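Local coordinates for phenazine biosynthesis protein PhzF family (PDB 1S7J) that probably acts as an isomerase of the PhzF family, which shares its fold with diaminopimelate epimerase, though its substrate is not established, at residues 27-32 with 51-56; 183-188 with 218-223; 165-170 with 192-197. All coordinates share one frame; numbering follows the deposited sequence.

Interaction 1. Residues 27-32 with 51-56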
loop_
_atom_site.group_PDB
_atom_site.type_symbol
_atom_site.label_atom_id
_atom_site.label_comp_id
_atom_site.label_asym_id
_atom_site.label_seq_id
_atom_site.Cartn_x
_atom_site.Cartn_y
_atom_site.Cartn_z
ATOM N N GLU A 27 -9.378 3.149 23.183
ATOM C CA GLU A 27 -8.919 3.932 24.324
ATOM C C GLU A 27 -7.901 3.140 25.149
ATOM O O GLU A 27 -7.212 3.689 26.006
ATOM C CB GLU A 27 -10.105 4.382 25.188
ATOM C CG GLU A 27 -11.081 3.283 25.574
ATOM C CD GLU A 27 -12.266 3.805 26.377
ATOM O OE1 GLU A 27 -12.872 4.819 25.962
ATOM O OE2 GLU A 27 -12.593 3.198 27.423
ATOM N N LYS A 28 -7.839 1.834 24.873
ATOM C CA LYS A 28 -6.920 0.898 25.518
ATOM C C LYS A 28 -6.808 -0.341 24.619
ATOM O O LYS A 28 -7.602 -0.523 23.703
ATOM C CB LYS A 28 -7.412 0.508 26.920
ATOM C CG LYS A 28 -8.823 -0.041 26.962
ATOM C CD LYS A 28 -9.287 -0.292 28.385
ATOM C CE LYS A 28 -10.740 -0.761 28.408
ATOM N NZ LYS A 28 -11.197 -1.123 29.775
ATOM N N TRP A 29 -5.806 -1.165 24.854
ATOM C CA TRP A 29 -5.611 -2.344 24.042
ATOM C C TRP A 29 -6.522 -3.530 24.328
ATOM O O TRP A 29 -6.738 -3.910 25.481
ATOM C CB TRP A 29 -4.169 -2.799 24.096
ATOM C CG TRP A 29 -3.250 -1.994 23.248
ATOM C CD1 TRP A 29 -2.185 -1.260 23.666
ATOM C CD2 TRP A 29 -3.284 -1.867 21.810
ATOM N NE1 TRP A 29 -1.546 -0.688 22.593
ATOM C CE2 TRP A 29 -2.200 -1.045 21.443
ATOM C CE3 TRP A 29 -4.119 -2.365 20.811
ATOM C CZ2 TRP A 29 -1.932 -0.709 20.109
ATOM C CZ3 TRP A 29 -3.851 -2.028 19.488
ATOM C CH2 TRP A 29 -2.768 -1.208 19.155
ATOM N N LEU A 30 -7.042 -4.104 23.252
ATOM C CA LEU A 30 -7.889 -5.281 23.326
ATOM C C LEU A 30 -6.937 -6.478 23.285
ATOM O O LEU A 30 -5.778 -6.332 22.886
ATOM C CB LEU A 30 -8.823 -5.337 22.100
ATOM C CG LEU A 30 -10.017 -4.378 22.025
ATOM C CD1 LEU A 30 -10.562 -4.326 20.605
ATOM C CD2 LEU A 30 -11.101 -4.819 23.007
ATOM N N PRO A 31 -7.393 -7.652 23.741
ATOM C CA PRO A 31 -6.531 -8.837 23.719
ATOM C C PRO A 31 -6.167 -9.173 22.267
ATOM O O PRO A 31 -6.920 -8.842 21.353
ATOM C CB PRO A 31 -7.419 -9.909 24.326
ATOM C CG PRO A 31 -8.257 -9.131 25.308
ATOM C CD PRO A 31 -8.633 -7.919 24.495
ATOM N N GLU A 32 -5.011 -9.785 22.064
ATOM C CA GLU A 32 -4.546 -10.170 20.729
ATOM C C GLU A 32 -5.609 -10.964 19.964
ATOM O O GLU A 32 -5.863 -10.697 18.779
ATOM C CB GLU A 32 -3.251 -10.991 20.866
ATOM C CG GLU A 32 -3.104 -12.194 19.912
ATOM C CD GLU A 32 -2.577 -11.819 18.534
ATOM O OE1 GLU A 32 -2.864 -12.567 17.562
ATOM O OE2 GLU A 32 -1.859 -10.796 18.418
ATOM N N VAL A 51 -3.892 2.980 19.571
ATOM C CA VAL A 51 -4.179 3.537 20.899
ATOM C C VAL A 51 -3.131 4.605 21.233
ATOM O O VAL A 51 -1.919 4.355 21.164
ATOM C CB VAL A 51 -4.251 2.475 22.021
ATOM C CG1 VAL A 51 -4.692 3.019 23.370
ATOM C CG2 VAL A 51 -5.126 1.297 21.658
ATOM N N LYS A 52 -3.607 5.815 21.543
ATOM C CA LYS A 52 -2.724 6.925 21.876
ATOM C C LYS A 52 -1.898 6.591 23.108
ATOM O O LYS A 52 -2.444 6.332 24.180
ATOM C CB LYS A 52 -3.536 8.200 22.131
ATOM C CG LYS A 52 -2.692 9.475 22.223
ATOM C CD LYS A 52 -3.505 10.634 22.770
ATOM C CE LYS A 52 -2.712 11.927 22.793
ATOM N NZ LYS A 52 -2.487 12.484 21.427
ATOM N N GLU A 53 -0.580 6.535 22.925
ATOM C CA GLU A 53 0.337 6.250 24.019
ATOM C C GLU A 53 1.305 7.435 24.174
ATOM O O GLU A 53 2.383 7.476 23.567
ATOM C CB GLU A 53 1.073 4.925 23.783
ATOM C CG GLU A 53 0.140 3.711 23.896
ATOM C CD GLU A 53 0.863 2.376 23.804
ATOM O OE1 GLU A 53 1.945 2.313 23.185
ATOM O OE2 GLU A 53 0.334 1.383 24.352
ATOM N N GLY A 54 0.892 8.391 24.995
ATOM C CA GLY A 54 1.672 9.579 25.216
ATOM C C GLY A 54 1.335 10.608 24.154
ATOM O O GLY A 54 0.262 11.213 24.181
ATOM N N GLN A 55 2.223 10.760 23.195
ATOM C CA GLN A 55 2.061 11.721 22.105
ATOM C C GLN A 55 2.142 10.996 20.764
ATOM O O GLN A 55 2.019 11.606 19.689
ATOM C CB GLN A 55 3.158 12.764 22.200
ATOM C CG GLN A 55 4.547 12.158 22.274
ATOM C CD GLN A 55 5.578 13.145 22.688
ATOM O OE1 GLN A 55 6.000 13.997 21.903
ATOM N NE2 GLN A 55 6.002 13.078 23.950
ATOM N N SER A 56 2.415 9.711 20.833
ATOM C CA SER A 56 2.507 8.873 19.663
ATOM C C SER A 56 1.297 7.935 19.667
ATOM O O SER A 56 0.578 7.839 20.678
ATOM C CB SER A 56 3.803 8.033 19.697
ATOM O OG SER A 56 4.963 8.842 19.603
#
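V51 holds CG1 anti to its backbone N (chi1 -174°) and CG2 anti to its carbonyl carbon, and this spreads its two methyls over different parts of 27-32. W29 has its CG anti to the carbonyl carbon, which swings the indole toward 51-53; the rotation about CB-CG then turns one face to V51. V51 CG2 sits over that face, 3.7 Å from the centroid of the six-membered ring of W29. It stands only 14° off the ring normal, a CH-pi contact. The other methyl, V51 CG1, packs on backbone, 3.7 Å from the C atom of E27 and equally close to K28 N.

The contact lies at the surface of the diaminopimelate epimerase-like fold, with V51 itself buried. Residues 27-32 form the loop between strand 19-25 and helix 32-42, with P31 at the N-cap position. Strand 47-53 runs parallel to strand 19-25. A type II' turn, E53 to S56, makes a beta hairpin with strand 56-62; E53 N to S56 O closes it, and G54 takes the positive phi.

E53 reaches the indole at its edge. Its chain is extended beyond CG and brings OE2 to 3.3 Å from W29 NE1. The hydrogen bond is weak, with an angle of 136° at the hydrogen. The carboxylate stands nearly perpendicular to the ring. R60, on strand 56-62, makes a cation-pi contact with W29.

Interaction 2. Residues 183-188 with 218-223; sequences SVDFVS and LNQTTL
D185 lies just before strand 186-192 and faces L223 at the start of strand 222-227. The two strands run parallel in the diaminopimelate epimerase-like fold, and helix 207-218 connects to the second of them through the loop at 219-221. The D185 side chain lies between the start of one strand and the loop leading into the other.

From the backbone, CB of D185 points at the other segment. It packs 4.0 Å from L223 CB and 4.1 Å from L218 CD1, so the base of the side chain has an apolar setting. L218 CD1 also lies near the carbonyl O of D185. Beyond CB, CG is anti to the carbonyl carbon (chi1 -76°), which carries the carboxylate out toward the loop. D185 CG is 3.7 Å from Q220 NE2. OD1 of D185 is farther from the same Q220 NE2, at 4.1 Å, and the amide is bonded to OD2. OD2 does most of the touching. It lies 3.1 Å from L223 CA and 3.5 Å from L223 CB. It also accepts a hydrogen bond of 3.1 Å from Q220 NE2, with 149° at the hydrogen. The Q220 amide comes from the opposite direction on an extended chain and keeps OD2 close to its own plane. The donor, however, stands above the carboxylate plane, 66° out of it. S224 N gives OD2 a second hydrogen bond, so one oxygen is gripped by both the loop and the following strand.

F186 is buried. Its ring stacks with W214 and touches H207 and L210, all of helix 207-218, and its backbone pairs with S224 and Y226. L223 also leans on W214. L223 CD2 meets the ring of F186 at its edge, near the ring plane, 4.2 Å from F186 CD1.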
loop_
_atom_site.group_PDB
_atom_site.type_symbol
_atom_site.label_atom_id
_atom_site.label_comp_id
_atom_site.label_asym_id
_atom_site.label_seq_id
_atom_site.Cartn_x
_atom_site.Cartn_y
_atom_site.Cartn_z
ATOM N N SER A 183 -1.184 9.563 -18.984
ATOM C CA SER A 183 -1.499 10.905 -18.469
ATOM C C SER A 183 -0.774 11.172 -17.136
ATOM O O SER A 183 -0.925 12.243 -16.535
ATOM C CB SER A 183 -3.014 11.051 -18.252
ATOM O OG SER A 183 -3.742 10.820 -19.455
ATOM N N VAL A 184 -0.006 10.189 -16.681
ATOM C CA VAL A 184 0.731 10.293 -15.432
ATOM C C VAL A 184 2.183 9.871 -15.727
ATOM O O VAL A 184 2.462 9.375 -16.821
ATOM C CB VAL A 184 0.068 9.380 -14.360
ATOM C CG1 VAL A 184 0.766 8.035 -14.266
ATOM C CG2 VAL A 184 -0.014 10.080 -13.043
ATOM N N ASP A 185 3.090 10.078 -14.785
ATOM C CA ASP A 185 4.487 9.709 -15.027
ATOM C C ASP A 185 4.720 8.204 -15.180
ATOM O O ASP A 185 5.441 7.773 -16.082
ATOM C CB ASP A 185 5.418 10.316 -13.963
ATOM C CG ASP A 185 5.667 11.812 -14.187
ATOM O OD1 ASP A 185 5.511 12.288 -15.336
ATOM O OD2 ASP A 185 6.027 12.506 -13.220
ATOM N N PHE A 186 4.128 7.409 -14.294
ATOM C CA PHE A 186 4.258 5.961 -14.370
ATOM C C PHE A 186 3.101 5.240 -13.686
ATOM O O PHE A 186 2.479 5.775 -12.761
ATOM C CB PHE A 186 5.601 5.493 -13.795
ATOM C CG PHE A 186 5.695 5.558 -12.290
ATOM C CD1 PHE A 186 6.287 6.653 -11.662
ATOM C CD2 PHE A 186 5.260 4.490 -11.503
ATOM C CE1 PHE A 186 6.457 6.678 -10.273
ATOM C CE2 PHE A 186 5.425 4.507 -10.121
ATOM C CZ PHE A 186 6.026 5.606 -9.505
ATOM N N VAL A 187 2.811 4.035 -14.161
ATOM C CA VAL A 187 1.737 3.213 -13.613
ATOM C C VAL A 187 2.274 1.882 -13.130
ATOM O O VAL A 187 3.343 1.467 -13.541
ATOM C CB VAL A 187 0.650 2.952 -14.665
ATOM C CG1 VAL A 187 -0.172 4.205 -14.884
ATOM C CG2 VAL A 187 1.281 2.503 -15.969
ATOM N N SER A 188 1.523 1.199 -12.289
ATOM C CA SER A 188 1.948 -0.089 -11.783
ATOM C C SER A 188 0.769 -0.934 -11.357
ATOM O O SER A 188 -0.382 -0.510 -11.452
ATOM C CB SER A 188 2.901 0.094 -10.596
ATOM O OG SER A 188 2.253 0.716 -9.494
ATOM N N LEU A 218 13.498 8.672 -15.505
ATOM C CA LEU A 218 12.857 9.884 -16.043
ATOM C C LEU A 218 13.612 11.147 -15.687
ATOM O O LEU A 218 13.353 12.221 -16.258
ATOM C CB LEU A 218 11.409 9.996 -15.560
ATOM C CG LEU A 218 10.414 8.972 -16.097
ATOM C CD1 LEU A 218 9.015 9.311 -15.612
ATOM C CD2 LEU A 218 10.459 8.957 -17.621
ATOM N N ASN A 219 14.524 11.025 -14.726
ATOM C CA ASN A 219 15.355 12.137 -14.259
ATOM C C ASN A 219 14.499 13.251 -13.623
ATOM O O ASN A 219 14.466 14.391 -14.105
ATOM C CB ASN A 219 16.195 12.687 -15.426
ATOM C CG ASN A 219 17.478 13.346 -14.971
ATOM O OD1 ASN A 219 17.986 14.259 -15.631
ATOM N ND2 ASN A 219 18.037 12.877 -13.849
ATOM N N GLN A 220 13.798 12.895 -12.540
ATOM C CA GLN A 220 12.934 13.841 -11.816
ATOM C C GLN A 220 12.971 13.616 -10.308
ATOM O O GLN A 220 13.367 12.540 -9.829
ATOM C CB GLN A 220 11.486 13.722 -12.300
ATOM C CG GLN A 220 11.291 14.083 -13.756
ATOM C CD GLN A 220 9.902 13.767 -14.269
ATOM O OE1 GLN A 220 9.554 14.117 -15.396
ATOM N NE2 GLN A 220 9.101 13.098 -13.451
ATOM N N THR A 221 12.592 14.651 -9.565
ATOM C CA THR A 221 12.541 14.588 -8.101
ATOM C C THR A 221 11.106 14.262 -7.712
ATOM O O THR A 221 10.857 13.562 -6.727
ATOM C CB THR A 221 12.923 15.949 -7.455
ATOM O OG1 THR A 221 14.226 16.347 -7.904
ATOM C CG2 THR A 221 12.920 15.835 -5.925
ATOM N N THR A 222 10.163 14.795 -8.487
ATOM C CA THR A 222 8.748 14.563 -8.247
ATOM C C THR A 222 8.077 13.880 -9.429
ATOM O O THR A 222 8.305 14.243 -10.591
ATOM C CB THR A 222 7.997 15.870 -7.897
ATOM O OG1 THR A 222 8.255 16.871 -8.898
ATOM C CG2 THR A 222 8.444 16.382 -6.543
ATOM N N LEU A 223 7.284 12.858 -9.133
ATOM C CA LEU A 223 6.582 12.110 -10.151
ATOM C C LEU A 223 5.142 11.844 -9.768
ATOM O O LEU A 223 4.810 11.739 -8.586
ATOM C CB LEU A 223 7.264 10.758 -10.395
ATOM C CG LEU A 223 8.743 10.692 -10.738
ATOM C CD1 LEU A 223 9.499 10.087 -9.563
ATOM C CD2 LEU A 223 8.938 9.841 -11.982
#

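Interaction 3. Residues 165-170 with 192-197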
loop_
_atom_site.group_PDB
_atom_site.type_symbol
_atom_site.label_atom_id
_atom_site.label_comp_id
_atom_site.label_asym_id
_atom_site.label_seq_id
_atom_site.Cartn_x
_atom_site.Cartn_y
_atom_site.Cartn_z
ATOM N N ALA A 165 0.985 -19.549 -11.529
ATOM C CA ALA A 165 2.287 -19.613 -12.172
ATOM C C ALA A 165 3.248 -18.626 -11.507
ATOM O O ALA A 165 4.450 -18.891 -11.398
ATOM C CB ALA A 165 2.159 -19.303 -13.653
ATOM N N LEU A 166 2.716 -17.469 -11.100
ATOM C CA LEU A 166 3.514 -16.439 -10.438
ATOM C C LEU A 166 3.932 -16.880 -9.034
ATOM O O LEU A 166 5.047 -16.606 -8.598
ATOM C CB LEU A 166 2.732 -15.118 -10.359
ATOM C CG LEU A 166 2.556 -14.268 -11.629
ATOM C CD1 LEU A 166 1.663 -13.086 -11.328
ATOM C CD2 LEU A 166 3.902 -13.784 -12.134
ATOM N N LYS A 167 3.014 -17.529 -8.324
ATOM C CA LYS A 167 3.281 -18.018 -6.967
ATOM C C LYS A 167 4.448 -18.998 -6.992
ATOM O O LYS A 167 5.179 -19.148 -6.001
ATOM C CB LYS A 167 2.025 -18.716 -6.422
ATOM C CG LYS A 167 2.137 -19.262 -4.998
ATOM C CD LYS A 167 0.792 -19.831 -4.557
ATOM C CE LYS A 167 0.828 -20.380 -3.143
ATOM N NZ LYS A 167 -0.534 -20.853 -2.732
ATOM N N ALA A 168 4.605 -19.669 -8.132
ATOM C CA ALA A 168 5.646 -20.656 -8.340
ATOM C C ALA A 168 7.043 -20.069 -8.582
ATOM O O ALA A 168 8.042 -20.741 -8.340
ATOM C CB ALA A 168 5.257 -21.588 -9.488
ATOM N N LEU A 169 7.112 -18.837 -9.088
ATOM C CA LEU A 169 8.411 -18.203 -9.341
ATOM C C LEU A 169 9.250 -18.226 -8.057
ATOM O O LEU A 169 8.716 -18.056 -6.959
ATOM C CB LEU A 169 8.221 -16.773 -9.831
ATOM C CG LEU A 169 7.305 -16.617 -11.049
ATOM C CD1 LEU A 169 7.291 -15.171 -11.494
ATOM C CD2 LEU A 169 7.774 -17.511 -12.174
ATOM N N ASP A 170 10.545 -18.453 -8.196
ATOM C CA ASP A 170 11.427 -18.529 -7.029
ATOM C C ASP A 170 11.822 -17.225 -6.342
ATOM O O ASP A 170 11.887 -17.167 -5.109
ATOM C CB ASP A 170 12.675 -19.342 -7.359
ATOM C CG ASP A 170 12.411 -20.833 -7.371
ATOM O OD1 ASP A 170 11.943 -21.362 -6.333
ATOM O OD2 ASP A 170 12.666 -21.478 -8.412
ATOM N N PHE A 192 0.683 -10.462 -5.246
ATOM C CA PHE A 192 1.304 -11.177 -4.134
ATOM C C PHE A 192 0.636 -12.538 -3.883
ATOM O O PHE A 192 0.141 -12.804 -2.787
ATOM C CB PHE A 192 1.235 -10.330 -2.853
ATOM C CG PHE A 192 1.973 -9.031 -2.954
ATOM C CD1 PHE A 192 1.310 -7.862 -3.329
ATOM C CD2 PHE A 192 3.344 -8.969 -2.685
ATOM C CE1 PHE A 192 2.004 -6.653 -3.440
ATOM C CE2 PHE A 192 4.041 -7.769 -2.795
ATOM C CZ PHE A 192 3.374 -6.609 -3.171
ATOM N N PRO A 193 0.636 -13.434 -4.907
ATOM C CA PRO A 193 0.013 -14.757 -4.747
ATOM C C PRO A 193 0.701 -15.621 -3.698
ATOM O O PRO A 193 0.074 -16.505 -3.106
ATOM C CB PRO A 193 0.128 -15.350 -6.145
ATOM C CG PRO A 193 1.378 -14.737 -6.663
ATOM C CD PRO A 193 1.239 -13.301 -6.238
ATOM N N LYS A 194 1.995 -15.385 -3.485
ATOM C CA LYS A 194 2.745 -16.139 -2.486
ATOM C C LYS A 194 2.180 -15.857 -1.094
ATOM O O LYS A 194 2.337 -16.663 -0.166
ATOM C CB LYS A 194 4.222 -15.753 -2.515
ATOM C CG LYS A 194 4.941 -16.103 -3.796
ATOM C CD LYS A 194 6.449 -15.978 -3.614
ATOM C CE LYS A 194 7.199 -16.363 -4.877
ATOM N NZ LYS A 194 8.680 -16.361 -4.671
ATOM N N LEU A 195 1.544 -14.698 -0.957
ATOM C CA LEU A 195 0.958 -14.260 0.305
ATOM C C LEU A 195 -0.579 -14.303 0.330
ATOM O O LEU A 195 -1.206 -13.603 1.129
ATOM C CB LEU A 195 1.430 -12.832 0.620
ATOM C CG LEU A 195 2.721 -12.583 1.421
ATOM C CD1 LEU A 195 3.828 -13.534 1.025
ATOM C CD2 LEU A 195 3.155 -11.134 1.221
ATOM N N ARG A 196 -1.169 -15.159 -0.517
ATOM C CA ARG A 196 -2.640 -15.302 -0.611
ATOM C C ARG A 196 -3.301 -14.132 -1.357
ATOM O O ARG A 196 -4.352 -14.305 -1.973
ATOM C CB ARG A 196 -3.270 -15.442 0.799
ATOM C CG ARG A 196 -4.800 -15.343 0.827
ATOM C CD ARG A 196 -5.365 -14.826 2.128
ATOM N NE ARG A 196 -4.802 -13.571 2.545
ATOM C CZ ARG A 196 -5.399 -12.894 3.520
ATOM N NH1 ARG A 196 -4.603 -12.011 4.170
ATOM N NH2 ARG A 196 -6.690 -12.844 3.715
ATOM N N ILE A 197 -2.692 -12.959 -1.282
ATOM C CA ILE A 197 -3.228 -11.767 -1.929
ATOM C C ILE A 197 -2.834 -11.691 -3.408
ATOM O O ILE A 197 -1.790 -11.157 -3.746
ATOM C CB ILE A 197 -2.725 -10.463 -1.200
ATOM C CG1 ILE A 197 -2.804 -10.655 0.328
ATOM C CG2 ILE A 197 -3.577 -9.254 -1.628
ATOM C CD1 ILE A 197 -2.076 -9.586 1.141
#
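The C-terminal end of helix 163-168 rests here on the short 3-10 turn that follows strand 186-192. P193 and K194 of that turn supply most of its side of the contact.

P193 points at the helix. Its CG lies 3.6 Å from K167 N, and the same atom is 4.0 Å from L166 CB. The CB atoms of P193 and K167 are 3.9 Å apart. The pyrrolidine ring packs on both helix backbone and side chain. K167 has CG anti to its backbone N (chi1 -179°) and stays extended beyond it. This lays the methylenes alongside the turn, with K167 CD 3.7 Å from P193 O.

The turn links strand 186-192 to strand 197-200, its antiparallel partner. Inside the turn, L195 N bonds to F192 O and R196 N to P193 O. On the helix side, L166 also packs against A132 and L133 of helix 127-133, so the helix end is held between that helix and the turn.

K194 runs the other way, with its extended chain passing beside the carbonyl of K167. K194 CE is 3.6 Å from K167 O. NZ lies beyond the C-terminal end of helix 163-168, whose dipole would probably favour its charge. There K194 NZ donates to L169 O over 2.8 Å. It meets that carbonyl at 143° to the C=O bond and 31° from the carbonyl plane. G172 O accepts another hydrogen bond from NZ, and L171 O a weak one.

Interaction 1 is a surface contact, while interactions 2 and 3 are partly buried. Interactions 1 and 2 lie on opposite sides of the chain's centre, their own centres 38 Å apart. Interactions 2 and 3 both involve strand 186-192: one lies at its start, the other just past its end, with centres 27 Å apart. Their segments alternate along the chain, whereas interaction 1 closes before either opens. The chemistry differs with place. Interaction 1 rests on a methyl over an indole face and one weak bond. Interaction 2 pairs a carboxylate oxygen with an amide beside buried F186 and L223. Interaction 3 reverses the polarity, with an ammonium group among main-chain carbonyls.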